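PDB 4FID: G protein alpha subunit from Entamoeba histolytica, which binds guanine nucleotides as the alpha subunit of a heterotrimeric G protein and probably acts as a GTP-hydrolysing transducer of transmembrane signals. Local coordinates for residues T51-L56 and E101-T106; A119-L122 and K127-A130; T192-Y197 and M265-I270. One frame throughout, in Å; residues are numbered along the deposited sequence.

Interaction 1: T51-L56 and E101-T106; sequences TCMRTL and EGIQAT
With CG set trans to the backbone N (chi1 -178°) and the chain then bent at its next two torsions, Met53 delivers the selenium of its selenomethionine side chain to Ile103; Ile103 answers with CG2, the branch that its own first torsion (-70°) places opposite the backbone N. The contact belongs to the all-helical domain of the G-alpha fold, where it joins the long helix 42-62 to the short helix 101-108. The two short axes run nearly perpendicular, at 94°, and approach to 10.8 Å. The gap is filled by side chains, some of which rest on the backbone of Leu56, and the packing is wholly apolar in its side-chain pairs. Leu56 carries most of it from the long helix, with its two methyls divided between two partners one helical turn apart. CD1 turns to Ile103, ending 4.1 Å from Ile103 CG2, so Ile103 CG2 is shared by Met53 SE and Leu56 CD1. CD2 goes to Thr106 and lies 3.8 Å from Thr106 CG2, the leucine and threonine side chains running past each other in opposite senses. The other arm of Ile103 reaches onto the backbone of Leu56, with Ile103 CD1 4.0 Å from Leu56 C. All four residues are buried, and Phe123 of helix 119-124 packs on Met53 and Leu56 from a third helix, while Trp98 and Leu97 of helix 90-99 also pack on Met53. Thr106 shows how a polar residue can join such an interface: its methyl faces Leu56, and its hydroxyl is returned to its own helix. Thr106 OG1 donates to Gly102 O at 2.8 Å, and Thr106 N approaches Gly102 O from the opposite face.

Interaction 2: A119-L122 and K127-A130; sequences AKYL and KRIA
Arg128 and Ile129 meet Tyr121 and Leu122 across a corner between two successive short helices in the all-helical domain of the G-alpha fold, where helix 119-124 gives way almost at once to helix 126-129. Arg128 comes first along the second segment. Its chain is extended until chi3, where a torsion of 51° turns the guanidinium back toward Tyr121. The two groups only touch, Arg128 NH2 standing 3.8 Å from Tyr121 OH, with the ring and guanidinium planes 75° apart. What unites them is a shared acceptor: Asp140 takes a hydrogen bond from Tyr121 OH through one carboxylate oxygen and a salt bridge from Arg128 NH1 through the other, while Arg128 NH2 is held by Asn125. The Tyr121 ring also stacks on His143, a residue that binds GDP, which places this corner in the second shell of the nucleotide pocket. Ile129 follows, its CB directed toward the first helix and its side chain crossing Leu122 at about a right angle. Both are buried against helix 42-62. Ile129 CD1 rests 3.8 Å from Leu122 CD2 and, on the backbone, 3.7 Å from Leu122 O.

Interaction 3: T192-Y197 and M265-I270; sequences TSLAEY and MGAQYI
Leu194 and Ile270 supply the greater part of an apolar contact between the residues that follow strand 187-193 and helix 263-275. Leu194 spreads its two methyls over two residues one turn apart on the helix: CD1 lies 4.0 Å from Ala267 CB, and CD2 settles on Ile270, 4.0 Å from Ile270 CD1. Ile270 meets that methyl with both its branches, since Ile270 CG2 is just as near to Leu194 CD2. A further apolar touch comes from further along the chain, where Tyr197 CB stands 4.0 Å from Ile270 CD1, so the terminal methyl of the isoleucine is shared by leucine and tyrosine.

The aromatic and polar interactions lead elsewhere. Tyr197 has CG between its backbone N and carbonyl carbon (chi1 65°), which directs the ring away from helix 263-275, and Tyr197 OH bonds to the carbonyl of Val248. Leu194 O lies in the plane of this ring, at its edge. Phe241 of helix 238-247 touches Leu194, Tyr197 and Ile270 and so completes the cluster. The backbone of Leu194 is hydrogen-bonded to Asn236, which binds GDP, and its side chain is about 4 Å from that of Met238, a predicted GTP-binding residue. Such packing of a helix at the C-terminal end of a central parallel strand, next to the segment carrying Asn236 and Met238, is characteristic of the Ras-like domain of G-alpha proteins.

The three contacts sample both domains of a G-alpha subunit. Interactions 1 and 2 are neighbours in the all-helical domain, their centres 14 Å apart; they meet directly where Cys52 SG packs 4.1 Å from Ala119 CB, and both draw on helix 42-62. Interaction 3 lies in the Ras-like domain, on the other side of the chain's centre from interaction 2, with nearest atoms about 13 Å apart. Each of these two has a side chain within 10 Å of the bound GDP: that of Tyr121 in interaction 2 comes to about 8 Å from it, and that of Leu194 in interaction 3 to about 9 Å. Interaction 1 lies away from the nucleotide site.

Interaction 1: T51-L56 and E101-T106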
loop_
_atom_site.group_PDB
_atom_site.type_symbol
_atom_site.label_atom_id
_atom_site.label_comp_id
_atom_site.label_asym_id
_atom_site.label_seq_id
_atom_site.Cartn_x
_atom_site.Cartn_y
_atom_site.Cartn_z
ATOM N N THR A 51 15.486 10.632 -5.639
ATOM C CA THR A 51 14.872 11.426 -4.578
ATOM C C THR A 51 14.851 10.690 -3.232
ATOM O O THR A 51 15.119 11.299 -2.201
ATOM C CB THR A 51 13.470 11.987 -4.969
ATOM O OG1 THR A 51 12.492 10.939 -5.004
ATOM C CG2 THR A 51 13.530 12.670 -6.319
ATOM N N CYS A 52 14.557 9.388 -3.243
ATOM C CA CYS A 52 14.608 8.574 -2.021
ATOM C C CYS A 52 15.989 8.560 -1.390
ATOM O O CYS A 52 16.103 8.456 -0.174
ATOM C CB CYS A 52 14.212 7.124 -2.293
ATOM S SG CYS A 52 12.447 6.775 -2.504
HETATM N N MSE A 53 17.038 8.644 -2.211
HETATM C CA MSE A 53 18.405 8.610 -1.699
HETATM C C MSE A 53 18.867 9.982 -1.237
HETATM O O MSE A 53 19.590 10.086 -0.250
HETATM C CB MSE A 53 19.390 8.010 -2.714
HETATM C CG MSE A 53 20.843 7.905 -2.180
HETATM SE SE MSE A 53 21.125 6.801 -0.528
HETATM C CE MSE A 53 20.901 4.991 -1.228
ATOM N N ARG A 54 18.445 11.034 -1.937
ATOM C CA ARG A 54 18.644 12.402 -1.441
ATOM C C ARG A 54 18.057 12.513 -0.041
ATOM O O ARG A 54 18.699 13.045 0.860
ATOM C CB ARG A 54 17.994 13.442 -2.361
ATOM C CG ARG A 54 18.709 13.638 -3.682
ATOM C CD ARG A 54 17.981 14.607 -4.591
ATOM N NE ARG A 54 18.733 14.821 -5.829
ATOM C CZ ARG A 54 18.283 15.471 -6.904
ATOM N NH1 ARG A 54 17.059 15.995 -6.926
ATOM N NH2 ARG A 54 19.066 15.588 -7.969
ATOM N N THR A 55 16.843 11.992 0.134
ATOM C CA THR A 55 16.159 11.968 1.432
ATOM C C THR A 55 17.040 11.389 2.538
ATOM O O THR A 55 17.169 11.982 3.604
ATOM C CB THR A 55 14.847 11.129 1.365
ATOM O OG1 THR A 55 13.940 11.722 0.433
ATOM C CG2 THR A 55 14.169 11.010 2.744
ATOM N N LEU A 56 17.621 10.216 2.294
ATOM C CA LEU A 56 18.478 9.568 3.290
ATOM C C LEU A 56 19.744 10.384 3.563
ATOM O O LEU A 56 20.144 10.544 4.720
ATOM C CB LEU A 56 18.836 8.117 2.893
ATOM C CG LEU A 56 17.805 7.011 3.128
ATOM C CD1 LEU A 56 18.116 5.699 2.368
ATOM C CD2 LEU A 56 17.680 6.733 4.609
ATOM N N GLU A 101 27.831 2.951 6.183
ATOM C CA GLU A 101 27.369 2.787 7.560
ATOM C C GLU A 101 26.376 3.855 8.006
ATOM O O GLU A 101 25.392 3.550 8.666
ATOM C CB GLU A 101 28.570 2.757 8.501
ATOM C CG GLU A 101 29.721 1.905 7.967
ATOM C CD GLU A 101 30.823 1.650 9.000
ATOM O OE1 GLU A 101 31.012 2.483 9.927
ATOM O OE2 GLU A 101 31.503 0.606 8.868
ATOM N N GLY A 102 26.619 5.103 7.626
ATOM C CA GLY A 102 25.801 6.212 8.100
ATOM C C GLY A 102 24.416 6.249 7.486
ATOM O O GLY A 102 23.439 6.631 8.137
ATOM N N ILE A 103 24.347 5.864 6.214
ATOM C CA ILE A 103 23.099 5.784 5.486
ATOM C C ILE A 103 22.245 4.637 6.056
ATOM O O ILE A 103 21.040 4.783 6.314
ATOM C CB ILE A 103 23.388 5.592 3.987
ATOM C CG1 ILE A 103 23.983 6.870 3.416
ATOM C CG2 ILE A 103 22.113 5.280 3.202
ATOM C CD1 ILE A 103 22.961 8.027 3.321
ATOM N N GLN A 104 22.887 3.500 6.280
ATOM C CA GLN A 104 22.203 2.363 6.868
ATOM C C GLN A 104 21.618 2.713 8.251
ATOM O O GLN A 104 20.461 2.406 8.542
ATOM C CB GLN A 104 23.157 1.173 6.940
ATOM C CG GLN A 104 22.469 -0.173 6.813
ATOM C CD GLN A 104 21.597 -0.277 5.576
ATOM O OE1 GLN A 104 21.897 0.304 4.533
ATOM N NE2 GLN A 104 20.508 -1.031 5.688
ATOM N N ALA A 105 22.413 3.369 9.091
ATOM C CA ALA A 105 21.940 3.855 10.388
ATOM C C ALA A 105 20.728 4.801 10.261
ATOM O O ALA A 105 19.806 4.786 11.094
ATOM C CB ALA A 105 23.081 4.550 11.137
ATOM N N THR A 106 20.749 5.631 9.222
ATOM C CA THR A 106 19.693 6.596 8.981
ATOM C C THR A 106 18.441 5.881 8.484
ATOM O O THR A 106 17.311 6.260 8.828
ATOM C CB THR A 106 20.140 7.630 7.937
ATOM O OG1 THR A 106 21.265 8.365 8.441
ATOM C CG2 THR A 106 19.004 8.587 7.589
#

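Interaction 2: A119-L122 and K127-A130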
loop_
_atom_site.group_PDB
_atom_site.type_symbol
_atom_site.label_atom_id
_atom_site.label_comp_id
_atom_site.label_asym_id
_atom_site.label_seq_id
_atom_site.Cartn_x
_atom_site.Cartn_y
_atom_site.Cartn_z
ATOM N N ALA A 119 11.761 2.417 -1.176
ATOM C CA ALA A 119 13.149 2.873 -1.201
ATOM C C ALA A 119 14.163 1.738 -1.352
ATOM O O ALA A 119 14.921 1.699 -2.332
ATOM C CB ALA A 119 13.469 3.719 0.019
ATOM N N LYS A 120 14.177 0.828 -0.385
ATOM C CA LYS A 120 15.073 -0.326 -0.408
ATOM C C LYS A 120 14.950 -1.126 -1.703
ATOM O O LYS A 120 15.962 -1.513 -2.297
ATOM C CB LYS A 120 14.811 -1.233 0.789
ATOM C CG LYS A 120 15.554 -2.571 0.735
ATOM C CD LYS A 120 15.543 -3.235 2.105
ATOM C CE LYS A 120 16.114 -4.647 2.069
ATOM N NZ LYS A 120 16.102 -5.291 3.419
ATOM N N TYR A 121 13.721 -1.362 -2.158
ATOM C CA TYR A 121 13.542 -2.090 -3.415
ATOM C C TYR A 121 14.243 -1.361 -4.547
ATOM O O TYR A 121 14.970 -1.970 -5.315
ATOM C CB TYR A 121 12.063 -2.315 -3.741
ATOM C CG TYR A 121 11.794 -3.000 -5.072
ATOM C CD1 TYR A 121 11.599 -4.379 -5.141
ATOM C CD2 TYR A 121 11.699 -2.265 -6.258
ATOM C CE1 TYR A 121 11.337 -5.010 -6.355
ATOM C CE2 TYR A 121 11.441 -2.882 -7.479
ATOM C CZ TYR A 121 11.255 -4.259 -7.520
ATOM O OH TYR A 121 10.979 -4.895 -8.721
ATOM N N LEU A 122 14.039 -0.052 -4.648
ATOM C CA LEU A 122 14.687 0.715 -5.710
ATOM C C LEU A 122 16.208 0.559 -5.669
ATOM O O LEU A 122 16.811 0.257 -6.677
ATOM C CB LEU A 122 14.258 2.190 -5.705
ATOM C CG LEU A 122 12.778 2.351 -6.089
ATOM C CD1 LEU A 122 12.241 3.819 -6.052
ATOM C CD2 LEU A 122 12.560 1.718 -7.432
ATOM N N LYS A 127 21.097 -1.391 -10.474
ATOM C CA LYS A 127 21.860 -1.850 -11.635
ATOM C C LYS A 127 20.944 -2.063 -12.835
ATOM O O LYS A 127 21.312 -1.755 -13.958
ATOM C CB LYS A 127 22.607 -3.147 -11.331
ATOM C CG LYS A 127 23.762 -3.032 -10.342
ATOM C CD LYS A 127 24.252 -4.431 -9.945
ATOM C CE LYS A 127 25.476 -4.399 -9.029
ATOM N NZ LYS A 127 25.837 -5.765 -8.523
ATOM N N ARG A 128 19.747 -2.584 -12.592
ATOM C CA ARG A 128 18.811 -2.865 -13.672
ATOM C C ARG A 128 17.951 -1.663 -14.079
ATOM O O ARG A 128 17.509 -1.581 -15.221
ATOM C CB ARG A 128 17.930 -4.058 -13.314
ATOM C CG ARG A 128 16.911 -4.438 -14.392
ATOM C CD ARG A 128 16.013 -5.593 -13.924
ATOM N NE ARG A 128 15.439 -5.300 -12.615
ATOM C CZ ARG A 128 14.230 -4.790 -12.407
ATOM N NH1 ARG A 128 13.417 -4.544 -13.417
ATOM N NH2 ARG A 128 13.833 -4.543 -11.171
ATOM N N ILE A 129 17.713 -0.736 -13.152
ATOM C CA ILE A 129 16.876 0.436 -13.432
ATOM C C ILE A 129 17.674 1.498 -14.182
ATOM O O ILE A 129 17.127 2.253 -14.992
ATOM C CB ILE A 129 16.299 1.062 -12.127
ATOM C CG1 ILE A 129 15.275 0.136 -11.475
ATOM C CG2 ILE A 129 15.664 2.428 -12.391
ATOM C CD1 ILE A 129 15.094 0.425 -10.002
ATOM N N ALA A 130 18.973 1.537 -13.905
ATOM C CA ALA A 130 19.848 2.558 -14.454
ATOM C C ALA A 130 20.400 2.200 -15.824
ATOM O O ALA A 130 21.213 2.937 -16.362
ATOM C CB ALA A 130 20.976 2.844 -13.497
#

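Interaction 3: T192-Y197 and M265-I270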
loop_
_atom_site.group_PDB
_atom_site.type_symbol
_atom_site.label_atom_id
_atom_site.label_comp_id
_atom_site.label_asym_id
_atom_site.label_seq_id
_atom_site.Cartn_x
_atom_site.Cartn_y
_atom_site.Cartn_z
ATOM N N THR A 192 -6.624 -0.667 4.685
ATOM C CA THR A 192 -5.945 0.237 5.595
ATOM C C THR A 192 -4.525 -0.260 5.912
ATOM O O THR A 192 -4.238 -1.460 5.917
ATOM C CB THR A 192 -6.769 0.486 6.892
ATOM O OG1 THR A 192 -6.202 1.583 7.635
ATOM C CG2 THR A 192 -6.805 -0.777 7.772
ATOM N N SER A 193 -3.634 0.686 6.144
ATOM C CA SER A 193 -2.253 0.390 6.422
ATOM C C SER A 193 -2.103 0.185 7.912
ATOM O O SER A 193 -2.470 1.050 8.701
ATOM C CB SER A 193 -1.390 1.570 5.980
ATOM O OG SER A 193 -0.013 1.289 6.147
ATOM N N LEU A 194 -1.552 -0.957 8.303
ATOM C CA LEU A 194 -1.307 -1.200 9.715
ATOM C C LEU A 194 -0.144 -0.350 10.192
ATOM O O LEU A 194 -0.080 0.029 11.361
ATOM C CB LEU A 194 -1.023 -2.678 9.974
ATOM C CG LEU A 194 -2.253 -3.585 10.081
ATOM C CD1 LEU A 194 -1.841 -5.045 10.069
ATOM C CD2 LEU A 194 -3.000 -3.240 11.350
ATOM N N ALA A 195 0.780 -0.040 9.291
ATOM C CA ALA A 195 2.003 0.616 9.733
ATOM C C ALA A 195 1.836 2.120 10.012
ATOM O O ALA A 195 2.798 2.791 10.373
ATOM C CB ALA A 195 3.143 0.351 8.759
ATOM N N GLU A 196 0.615 2.633 9.867
ATOM C CA GLU A 196 0.349 4.053 10.062
ATOM C C GLU A 196 -0.121 4.373 11.477
ATOM O O GLU A 196 -0.498 5.513 11.754
ATOM C CB GLU A 196 -0.689 4.564 9.047
ATOM C CG GLU A 196 -2.128 4.103 9.355
ATOM C CD GLU A 196 -3.203 4.654 8.390
ATOM O OE1 GLU A 196 -2.871 5.137 7.276
ATOM O OE2 GLU A 196 -4.396 4.581 8.757
ATOM N N TYR A 197 -0.106 3.388 12.371
ATOM C CA TYR A 197 -0.604 3.608 13.737
ATOM C C TYR A 197 0.085 4.760 14.489
ATOM O O TYR A 197 -0.474 5.297 15.430
ATOM C CB TYR A 197 -0.527 2.329 14.576
ATOM C CG TYR A 197 0.880 1.859 14.819
ATOM C CD1 TYR A 197 1.614 2.326 15.902
ATOM C CD2 TYR A 197 1.486 0.954 13.952
ATOM C CE1 TYR A 197 2.913 1.902 16.121
ATOM C CE2 TYR A 197 2.780 0.521 14.163
ATOM C CZ TYR A 197 3.480 0.997 15.250
ATOM O OH TYR A 197 4.756 0.557 15.453
HETATM N N MSE A 265 -1.407 -10.079 17.904
HETATM C CA MSE A 265 -2.206 -9.443 18.928
HETATM C C MSE A 265 -2.339 -7.944 18.650
HETATM O O MSE A 265 -3.424 -7.366 18.871
HETATM C CB MSE A 265 -1.595 -9.677 20.305
HETATM C CG MSE A 265 -1.752 -11.100 20.828
HETATM SE SE MSE A 265 -1.211 -11.222 22.707
HETATM C CE MSE A 265 0.605 -10.544 22.597
ATOM N N GLY A 266 -1.249 -7.331 18.158
ATOM C CA GLY A 266 -1.243 -5.909 17.856
ATOM C C GLY A 266 -2.144 -5.544 16.677
ATOM O O GLY A 266 -2.774 -4.483 16.647
ATOM N N ALA A 267 -2.208 -6.430 15.691
ATOM C CA ALA A 267 -3.011 -6.162 14.516
ATOM C C ALA A 267 -4.474 -6.276 14.890
ATOM O O ALA A 267 -5.310 -5.530 14.374
ATOM C CB ALA A 267 -2.655 -7.108 13.391
ATOM N N GLN A 268 -4.774 -7.199 15.800
ATOM C CA GLN A 268 -6.140 -7.387 16.314
ATOM C C GLN A 268 -6.631 -6.167 17.101
ATOM O O GLN A 268 -7.787 -5.742 16.991
ATOM C CB GLN A 268 -6.196 -8.624 17.200
ATOM C CG GLN A 268 -7.457 -8.768 18.019
ATOM C CD GLN A 268 -7.503 -10.105 18.772
ATOM O OE1 GLN A 268 -6.735 -10.344 19.722
ATOM N NE2 GLN A 268 -8.408 -10.979 18.348
ATOM N N TYR A 269 -5.728 -5.605 17.888
ATOM C CA TYR A 269 -6.025 -4.425 18.665
ATOM C C TYR A 269 -6.423 -3.265 17.739
ATOM O O TYR A 269 -7.421 -2.597 17.942
ATOM C CB TYR A 269 -4.799 -4.086 19.496
ATOM C CG TYR A 269 -5.005 -2.981 20.501
ATOM C CD1 TYR A 269 -4.801 -1.647 20.136
ATOM C CD2 TYR A 269 -5.382 -3.263 21.821
ATOM C CE1 TYR A 269 -4.967 -0.636 21.039
ATOM C CE2 TYR A 269 -5.544 -2.256 22.737
ATOM C CZ TYR A 269 -5.336 -0.941 22.341
ATOM O OH TYR A 269 -5.494 0.098 23.225
ATOM N N ILE A 270 -5.640 -3.044 16.702
ATOM C CA ILE A 270 -5.995 -2.055 15.707
ATOM C C ILE A 270 -7.295 -2.442 14.989
ATOM O O ILE A 270 -8.193 -1.614 14.806
ATOM C CB ILE A 270 -4.830 -1.814 14.735
ATOM C CG1 ILE A 270 -3.628 -1.270 15.509
ATOM C CG2 ILE A 270 -5.238 -0.850 13.638
ATOM C CD1 ILE A 270 -2.376 -1.214 14.717
#